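Local atomic coordinates of aminotransferase (Psychrobacter arcticus 273-4, PDB entry 3IF2), a protein that probably catalyses pyridoxal 5'-phosphate-dependent amino-group transfer, possibly between valine and pyruvate. Residues K373-S378 with R438-N443; K389-V394 with K431-V436. All blocks are in the same frame, centred on the assembly; numbering follows the deposited sequence.

Contact 1: K373-S378 with R438-N443; sequences KDLPIS and RELYDN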
loop_
_atom_site.group_PDB
_atom_site.type_symbol
_atom_site.label_atom_id
_atom_site.label_comp_id
_atom_site.label_asym_id
_atom_site.label_seq_id
_atom_site.Cartn_x
_atom_site.Cartn_y
_atom_site.Cartn_z
ATOM N N LYS A 373 -1.201 16.740 -36.355
ATOM C CA LYS A 373 -1.704 18.114 -36.604
ATOM C C LYS A 373 -2.985 18.086 -37.468
ATOM O O LYS A 373 -3.000 17.429 -38.501
ATOM C CB LYS A 373 -0.661 19.026 -37.294
ATOM C CG LYS A 373 0.555 19.561 -36.470
ATOM C CD LYS A 373 1.430 20.446 -37.422
ATOM C CE LYS A 373 2.749 21.010 -36.832
ATOM N NZ LYS A 373 2.654 22.238 -35.987
ATOM N N ASP A 374 -4.046 18.767 -37.013
ATOM C CA ASP A 374 -5.346 18.889 -37.733
ATOM C C ASP A 374 -6.031 17.560 -38.075
ATOM O O ASP A 374 -6.555 17.391 -39.175
ATOM C CB ASP A 374 -5.186 19.725 -39.021
ATOM C CG ASP A 374 -4.484 21.048 -38.789
ATOM O OD1 ASP A 374 -4.585 21.618 -37.677
ATOM O OD2 ASP A 374 -3.828 21.521 -39.738
ATOM N N LEU A 375 -6.035 16.632 -37.119
ATOM C CA LEU A 375 -6.647 15.316 -37.325
ATOM C C LEU A 375 -8.168 15.532 -37.416
ATOM O O LEU A 375 -8.726 16.234 -36.559
ATOM C CB LEU A 375 -6.270 14.347 -36.195
ATOM C CG LEU A 375 -6.683 12.866 -36.289
ATOM C CD1 LEU A 375 -6.182 12.204 -37.557
ATOM C CD2 LEU A 375 -6.205 12.079 -35.051
ATOM N N PRO A 376 -8.839 14.981 -38.466
ATOM C CA PRO A 376 -10.305 15.206 -38.599
ATOM C C PRO A 376 -11.183 14.645 -37.466
ATOM O O PRO A 376 -12.320 15.087 -37.323
ATOM C CB PRO A 376 -10.660 14.543 -39.937
ATOM C CG PRO A 376 -9.378 14.253 -40.597
ATOM C CD PRO A 376 -8.345 14.105 -39.544
ATOM N N ILE A 377 -10.667 13.675 -36.707
ATOM C CA ILE A 377 -11.354 13.122 -35.540
ATOM C C ILE A 377 -10.512 13.457 -34.306
ATOM O O ILE A 377 -9.377 13.921 -34.436
ATOM C CB ILE A 377 -11.627 11.580 -35.701
ATOM C CG1 ILE A 377 -10.333 10.732 -35.737
ATOM C CG2 ILE A 377 -12.485 11.330 -36.962
ATOM C CD1 ILE A 377 -10.582 9.228 -35.846
ATOM N N SER A 378 -11.090 13.280 -33.122
ATOM C CA SER A 378 -10.343 13.476 -31.869
ATOM C C SER A 378 -9.544 12.196 -31.615
ATOM O O SER A 378 -9.942 11.116 -32.084
ATOM C CB SER A 378 -11.268 13.758 -30.672
ATOM O OG SER A 378 -12.019 12.624 -30.297
ATOM N N ARG A 438 -3.720 7.587 -42.200
ATOM C CA ARG A 438 -3.584 8.028 -43.593
ATOM C C ARG A 438 -4.957 8.129 -44.255
ATOM O O ARG A 438 -5.245 9.121 -44.913
ATOM C CB ARG A 438 -2.686 7.100 -44.412
ATOM C CG ARG A 438 -1.176 7.244 -44.156
ATOM C CD ARG A 438 -0.361 6.601 -45.310
ATOM N NE ARG A 438 -0.795 5.235 -45.613
ATOM C CZ ARG A 438 -0.431 4.121 -44.967
ATOM N NH1 ARG A 438 0.416 4.144 -43.928
ATOM N NH2 ARG A 438 -0.943 2.952 -45.366
ATOM N N GLU A 439 -5.794 7.112 -44.038
ATOM C CA GLU A 439 -7.164 7.043 -44.584
ATOM C C GLU A 439 -8.002 8.258 -44.124
ATOM O O GLU A 439 -8.779 8.803 -44.920
ATOM C CB GLU A 439 -7.806 5.686 -44.202
ATOM C CG GLU A 439 -9.108 5.287 -44.896
ATOM C CD GLU A 439 -10.354 6.002 -44.390
ATOM O OE1 GLU A 439 -10.394 6.473 -43.228
ATOM O OE2 GLU A 439 -11.326 6.082 -45.164
ATOM N N LEU A 440 -7.833 8.665 -42.857
ATOM C CA LEU A 440 -8.506 9.849 -42.283
ATOM C C LEU A 440 -8.043 11.144 -42.952
ATOM O O LEU A 440 -8.885 11.959 -43.353
ATOM C CB LEU A 440 -8.307 9.955 -40.751
ATOM C CG LEU A 440 -9.177 9.132 -39.775
ATOM C CD1 LEU A 440 -9.683 7.781 -40.338
ATOM C CD2 LEU A 440 -8.419 8.947 -38.427
ATOM N N TYR A 441 -6.730 11.339 -43.062
ATOM C CA TYR A 441 -6.183 12.540 -43.729
ATOM C C TYR A 441 -6.525 12.627 -45.225
ATOM O O TYR A 441 -6.717 13.723 -45.751
ATOM C CB TYR A 441 -4.662 12.664 -43.561
ATOM C CG TYR A 441 -4.192 13.252 -42.242
ATOM C CD1 TYR A 441 -4.300 14.625 -41.995
ATOM C CD2 TYR A 441 -3.583 12.453 -41.261
ATOM C CE1 TYR A 441 -3.846 15.187 -40.793
ATOM C CE2 TYR A 441 -3.119 13.010 -40.054
ATOM C CZ TYR A 441 -3.256 14.375 -39.835
ATOM O OH TYR A 441 -2.805 14.920 -38.682
ATOM N N ASP A 442 -6.608 11.477 -45.892
ATOM C CA ASP A 442 -6.911 11.416 -47.335
ATOM C C ASP A 442 -8.338 11.810 -47.735
ATOM O O ASP A 442 -8.567 12.002 -48.913
ATOM C CB ASP A 442 -6.556 10.021 -47.909
ATOM C CG ASP A 442 -5.035 9.750 -47.965
ATOM O OD1 ASP A 442 -4.220 10.709 -47.907
ATOM O OD2 ASP A 442 -4.653 8.553 -48.090
ATOM N N ASN A 443 -9.275 11.922 -46.782
ATOM C CA ASN A 443 -10.684 12.323 -47.043
ATOM C C ASN A 443 -11.064 13.575 -46.208
ATOM O O ASN A 443 -11.280 13.466 -45.003
ATOM C CB ASN A 443 -11.641 11.153 -46.716
ATOM C CG ASN A 443 -11.091 9.787 -47.151
ATOM O OD1 ASN A 443 -10.492 9.642 -48.221
ATOM N ND2 ASN A 443 -11.296 8.781 -46.310
#

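Contact 2: K389-V394 with K431-V436; sequences KGTLIV and KVIGEV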
loop_
_atom_site.group_PDB
_atom_site.type_symbol
_atom_site.label_atom_id
_atom_site.label_comp_id
_atom_site.label_asym_id
_atom_site.label_seq_id
_atom_site.Cartn_x
_atom_site.Cartn_y
_atom_site.Cartn_z
ATOM N N LYS A 389 -10.033 -2.490 -34.128
ATOM C CA LYS A 389 -9.111 -3.189 -35.063
ATOM C C LYS A 389 -7.916 -3.867 -34.326
ATOM O O LYS A 389 -6.855 -4.124 -34.925
ATOM C CB LYS A 389 -8.623 -2.233 -36.174
ATOM C CG LYS A 389 -9.768 -1.579 -36.966
ATOM C CD LYS A 389 -9.294 -0.695 -38.136
ATOM C CE LYS A 389 -9.141 -1.488 -39.439
ATOM N NZ LYS A 389 -10.445 -1.920 -40.048
ATOM N N GLY A 390 -8.090 -4.146 -33.031
ATOM C CA GLY A 390 -7.098 -4.846 -32.227
ATOM C C GLY A 390 -5.862 -4.136 -31.693
ATOM O O GLY A 390 -5.085 -4.782 -30.988
ATOM N N THR A 391 -5.660 -2.849 -32.007
ATOM C CA THR A 391 -4.481 -2.079 -31.535
ATOM C C THR A 391 -4.862 -1.059 -30.429
ATOM O O THR A 391 -5.753 -0.220 -30.622
ATOM C CB THR A 391 -3.763 -1.395 -32.715
ATOM O OG1 THR A 391 -3.323 -2.399 -33.630
ATOM C CG2 THR A 391 -2.540 -0.608 -32.256
ATOM N N LEU A 392 -4.175 -1.130 -29.282
ATOM C CA LEU A 392 -4.468 -0.271 -28.136
ATOM C C LEU A 392 -3.360 0.724 -27.853
ATOM O O LEU A 392 -2.233 0.324 -27.652
ATOM C CB LEU A 392 -4.763 -1.106 -26.887
ATOM C CG LEU A 392 -6.208 -1.634 -26.777
ATOM C CD1 LEU A 392 -6.567 -2.623 -27.882
ATOM C CD2 LEU A 392 -6.432 -2.278 -25.408
ATOM N N ILE A 393 -3.705 2.011 -27.852
ATOM C CA ILE A 393 -2.812 3.112 -27.490
ATOM C C ILE A 393 -3.558 3.914 -26.412
ATOM O O ILE A 393 -4.626 3.499 -25.997
ATOM C CB ILE A 393 -2.376 3.930 -28.753
ATOM C CG1 ILE A 393 -3.555 4.511 -29.560
ATOM C CG2 ILE A 393 -1.577 3.027 -29.695
ATOM C CD1 ILE A 393 -4.325 5.632 -28.905
ATOM N N VAL A 394 -3.003 5.021 -25.929
ATOM C CA VAL A 394 -3.695 5.879 -24.947
ATOM C C VAL A 394 -3.937 7.279 -25.571
ATOM O O VAL A 394 -2.989 7.893 -26.081
ATOM C CB VAL A 394 -2.928 5.988 -23.621
ATOM C CG1 VAL A 394 -3.803 6.649 -22.553
ATOM C CG2 VAL A 394 -2.517 4.599 -23.124
ATOM N N LYS A 431 1.705 -0.332 -38.219
ATOM C CA LYS A 431 1.100 -0.594 -39.546
ATOM C C LYS A 431 -0.391 -0.185 -39.550
ATOM O O LYS A 431 -0.819 0.536 -40.448
ATOM C CB LYS A 431 1.257 -2.076 -39.970
ATOM C CG LYS A 431 0.806 -2.437 -41.412
ATOM C CD LYS A 431 0.911 -3.958 -41.640
ATOM C CE LYS A 431 0.541 -4.397 -43.052
ATOM N NZ LYS A 431 -0.855 -4.009 -43.424
ATOM N N VAL A 432 -1.135 -0.614 -38.520
ATOM C CA VAL A 432 -2.574 -0.305 -38.364
ATOM C C VAL A 432 -2.776 1.187 -38.076
ATOM O O VAL A 432 -3.661 1.803 -38.671
ATOM C CB VAL A 432 -3.267 -1.178 -37.256
ATOM C CG1 VAL A 432 -4.763 -0.847 -37.139
ATOM C CG2 VAL A 432 -3.089 -2.665 -37.554
ATOM N N ILE A 433 -1.966 1.754 -37.179
ATOM C CA ILE A 433 -1.980 3.206 -36.896
ATOM C C ILE A 433 -1.760 4.003 -38.183
ATOM O O ILE A 433 -2.451 4.990 -38.419
ATOM C CB ILE A 433 -0.915 3.626 -35.851
ATOM C CG1 ILE A 433 -1.299 3.116 -34.450
ATOM C CG2 ILE A 433 -0.755 5.159 -35.796
ATOM C CD1 ILE A 433 -0.181 3.192 -33.423
ATOM N N GLY A 434 -0.835 3.550 -39.026
ATOM C CA GLY A 434 -0.564 4.211 -40.287
ATOM C C GLY A 434 -1.733 4.163 -41.256
ATOM O O GLY A 434 -2.100 5.188 -41.837
ATOM N N GLU A 435 -2.324 2.978 -41.423
ATOM C CA GLU A 435 -3.445 2.787 -42.349
ATOM C C GLU A 435 -4.645 3.633 -41.938
ATOM O O GLU A 435 -5.133 4.427 -42.743
ATOM C CB GLU A 435 -3.817 1.299 -42.490
ATOM C CG GLU A 435 -2.795 0.505 -43.341
ATOM C CD GLU A 435 -2.932 -1.013 -43.239
ATOM O OE1 GLU A 435 -3.201 -1.529 -42.126
ATOM O OE2 GLU A 435 -2.723 -1.701 -44.268
ATOM N N VAL A 436 -5.051 3.516 -40.673
ATOM C CA VAL A 436 -6.208 4.262 -40.153
ATOM C C VAL A 436 -6.036 5.790 -40.286
ATOM O O VAL A 436 -6.942 6.461 -40.812
ATOM C CB VAL A 436 -6.563 3.845 -38.699
ATOM C CG1 VAL A 436 -7.646 4.747 -38.101
ATOM C CG2 VAL A 436 -7.004 2.377 -38.670
#

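Contact 1: K373-S378 with R438-N443
Leu-375 and Pro-376 run past the C-terminal end of helix 423-441, with CA of Pro-376 6.7 Å from CA of Leu-440 and CA of Leu-375 7.0 Å from CA of Tyr-441. The arrangement belongs to the C-terminal α/β part of a class I and II aminotransferase: the loop leading from strand 367-372 to helix 379-388 packs on the C-terminal helix. The polar link is Tyr-441 OH donating to Lys-373 O, a short bond of 2.5 Å. Its C=O...donor angle is 126°, and the hydroxyl stands 47° out of the carbonyl plane, whereas the carbonyl oxygen itself meets the edge of the tyrosine ring, in the ring plane. Tyr-441 reaches it because its CG is anti to the carbonyl carbon (chi1 -81°), which carries the ring alongside the loop. The side chains of Leu-375 and Tyr-441 cross at about a right angle, Leu-375 CD1 lying 4.0 Å from Tyr-441 CE2. The same methyl touches Leu-440 CD2, so one leucine branch serves both helix residues; beyond it Leu-375 also rests on Leu-382 of helix 379-388. A phenylalanine in place of Tyr-441 would probably leave the carbonyl of Lys-373 without this donor and the loop less firmly tied to the helix. Pro-376 points toward the helix, and its CG touches Leu-440 O at 3.6 Å. Farther along, Ile-377 crosses Leu-440 at about a right angle, and its CD1 methyl ends 3.4 Å from Leu-440 CD2.

Contact 2: K389-V394 with K431-V436
Thr-391 OG1 is hydrogen-bonded to Asn-35 ND2 and also lies against the flank of Val-432, 3.8 Å from its CB. The two side chains run antiparallel alongside one another, so the hydroxyl lies beside the isopropyl group while its polar need is met by Asn-35. With OG1 anti to the carbonyl carbon (chi1 -60°), the Thr-391 methyl CG2 falls on the side of Ile-433, a loose approach of 4.5 Å to CG1. Deeper in, Ile-393 CG2 meets Ile-433 CD1 at 4.0 Å, the two isoleucines crossing obliquely; Ile-393 also packs on Tyr-383 and Leu-386 of helix 379-388. At the exposed end Lys-389 uses only its aliphatic part: the chain runs extended through CG (chi2 -176°), bringing CD within 3.9 Å of Val-436 CG2, and bends only beyond CD. No hydrogen bond joins the two segments, so the contact is essentially apolar. Gly-390, at positive phi, occupies C-prime in the Schellman motif closing helix 379-388, after which the chain enters strand 391-392, paired in parallel with strand 35-36. This helix-to-strand turn laid against a C-terminal helix is consistent with the small domain of fold-type I aminotransferases, which N- and C-terminal parts of the chain build together.

Both contacts hold the C-terminal helix 423-441, contact 2 along its middle and contact 1 at its C-terminal end, with centres about 14 Å apart. In sequence, 389-394 with 431-436 lies within the span that 373-378 with 438-443 brackets. Helix 379-388 links the two first segments, and its Leu-382 is touched from both contacts, by Leu-375 and by Val-436. Contact 1 is a surface contact whose apolar patch is supplemented by a hydroxyl-to-carbonyl bond; contact 2 is partly buried and apolar, its Thr-391 hydroxyl engaged by Asn-35. Contact 2 also lies nearer the chain's centre.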